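Local coordinates for putidaredoxin reductase (Pseudomonas putida, PDB 1Q1R), which probably passes electrons from NADH through its bound FAD to putidaredoxin, the iron-sulfur protein that reduces cytochrome P450cam, at residues A[118-121]-A[122-126]. Sequence-based numbering, arbitrary orientation.
Sequences PVAS and GAVGK
Val124 turns its side chain back onto the peptide of Ala120, four residues earlier in a chain that bends at Ser121 and Gly122 and then enters a short helix. Its CB lies 3.6 Å from the carbonyl oxygen of Ala120 and equally near that of Ser121, so the root of the side chain sits beside both carbonyls. From there the two methyls part. CG1, anti to the backbone N (chi1 -179°), reaches over Ala120, meeting its CA at 3.6 Å and its CB at 3.7 Å; this is the apolar touch of the contact. CG2, beside the backbone N, stays loosely near Ser121, 3.9 Å from its O, and more distantly approaches the carbonyl oxygen of Val119.

The same two carbonyls receive amides from the first turn of the helix. Gly125 N donates to Ala120 O over 2.8 Å, but the bond is bent to 120° at the hydrogen and is weak despite its short length. A second weak bond, longer at 3.4 Å, runs from Val124 N to Ser121 O. Gly122, the N-cap residue, makes the bend with a positive phi of 54°, a conformation that favours glycine.

Ala120 is buried, whereas Ser121 and Gly122 are exposed. Phe130 of strand 130-132 and Phe217 of strand 214-219 touch both Ala120 and Val124, so that the two residues pack against both strands. The whole is a turn with glycine at the N-cap, leading into the short helix 123-126 on the way from strand 112-114 to strand 130-132, an outermost strand of the parallel sheet that also holds strands 241-244, 151-155, 174-178 and 207-209 in this glutathione reductase fold.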
ATOM      1  N   PRO A 118      -7.109  -9.438  17.294  1.00 30.74           N
ATOM      2  CA  PRO A 118      -7.993  -9.729  18.432  1.00 30.64           C
ATOM      3  C   PRO A 118      -7.335 -10.226  19.722  1.00 30.04           C
ATOM      4  O   PRO A 118      -7.701  -9.787  20.812  1.00 30.58           O
ATOM      5  CB  PRO A 118      -8.969 -10.751  17.849  1.00 31.37           C
ATOM      6  CG  PRO A 118      -9.103 -10.282  16.422  1.00 31.81           C
ATOM      7  CD  PRO A 118      -7.653 -10.012  16.049  1.00 31.00           C
ATOM      8  N   VAL A 119      -6.372 -11.136  19.613  1.00 29.27           N
ATOM      9  CA  VAL A 119      -5.724 -11.664  20.810  1.00 29.67           C
ATOM     10  C   VAL A 119      -4.623 -10.777  21.380  1.00 29.91           C
ATOM     11  O   VAL A 119      -3.905 -11.184  22.297  1.00 29.66           O
ATOM     12  CB  VAL A 119      -5.151 -13.081  20.569  1.00 28.56           C
ATOM     13  CG1 VAL A 119      -6.283 -14.040  20.237  1.00 28.70           C
ATOM     14  CG2 VAL A 119      -4.122 -13.056  19.450  1.00 29.30           C
ATOM     15  N   ALA A 120      -4.500  -9.565  20.845  1.00 30.29           N
ATOM     16  CA  ALA A 120      -3.491  -8.624  21.315  1.00 30.85           C
ATOM     17  C   ALA A 120      -4.165  -7.401  21.911  1.00 32.04           C
ATOM     18  O   ALA A 120      -3.593  -6.309  21.940  1.00 32.59           O
ATOM     19  CB  ALA A 120      -2.580  -8.212  20.174  1.00 30.36           C
ATOM     20  N   SER A 121      -5.390  -7.592  22.386  1.00 31.74           N
ATOM     21  CA  SER A 121      -6.160  -6.516  22.990  1.00 32.67           C
ATOM     22  C   SER A 121      -5.595  -6.136  24.356  1.00 32.53           C
ATOM     23  O   SER A 121      -4.713  -6.809  24.887  1.00 32.65           O
ATOM     24  CB  SER A 121      -7.610  -6.957  23.162  1.00 33.65           C
ATOM     25  OG  SER A 121      -7.679  -8.078  24.028  1.00 35.51           O
ATOM     26  N   GLY A 122      -6.116  -5.049  24.914  1.00 32.77           N
ATOM     27  CA  GLY A 122      -5.687  -4.596  26.225  1.00 32.11           C
ATOM     28  C   GLY A 122      -4.201  -4.389  26.427  1.00 32.18           C
ATOM     29  O   GLY A 122      -3.529  -3.747  25.619  1.00 32.06           O
ATOM     30  N   ALA A 123      -3.691  -4.940  27.525  1.00 31.82           N
ATOM     31  CA  ALA A 123      -2.284  -4.814  27.888  1.00 31.42           C
ATOM     32  C   ALA A 123      -1.319  -5.159  26.761  1.00 31.54           C
ATOM     33  O   ALA A 123      -0.321  -4.466  26.561  1.00 31.33           O
ATOM     34  CB  ALA A 123      -1.988  -5.687  29.104  1.00 31.06           C
ATOM     35  N   VAL A 124      -1.608  -6.231  26.030  1.00 31.24           N
ATOM     36  CA  VAL A 124      -0.732  -6.651  24.945  1.00 31.88           C
ATOM     37  C   VAL A 124      -0.475  -5.523  23.950  1.00 31.99           C
ATOM     38  O   VAL A 124       0.667  -5.107  23.761  1.00 32.15           O
ATOM     39  CB  VAL A 124      -1.307  -7.869  24.197  1.00 32.05           C
ATOM     40  CG1 VAL A 124      -0.361  -8.290  23.084  1.00 31.00           C
ATOM     41  CG2 VAL A 124      -1.512  -9.020  25.172  1.00 32.66           C
ATOM     42  N   GLY A 125      -1.536  -5.025  23.324  1.00 32.47           N
ATOM     43  CA  GLY A 125      -1.386  -3.946  22.361  1.00 32.70           C
ATOM     44  C   GLY A 125      -0.687  -2.722  22.936  1.00 33.04           C
ATOM     45  O   GLY A 125       0.017  -2.009  22.217  1.00 32.80           O
ATOM     46  N   LYS A 126      -0.875  -2.485  24.234  1.00 32.54           N
ATOM     47  CA  LYS A 126      -0.270  -1.341  24.917  1.00 32.64           C
ATOM     48  C   LYS A 126       1.245  -1.465  25.095  1.00 30.80           C
ATOM     49  O   LYS A 126       1.947  -0.458  25.134  1.00 31.13           O
ATOM     50  CB  LYS A 126      -0.890  -1.160  26.304  1.00 35.23           C
ATOM     51  CG  LYS A 126      -2.402  -1.258  26.366  1.00 39.12           C
ATOM     52  CD  LYS A 126      -3.092  -0.092  25.689  1.00 42.24           C
ATOM     53  CE  LYS A 126      -4.605  -0.208  25.855  1.00 43.92           C
ATOM     54  NZ  LYS A 126      -5.334   0.894  25.164  1.00 47.07           N
TER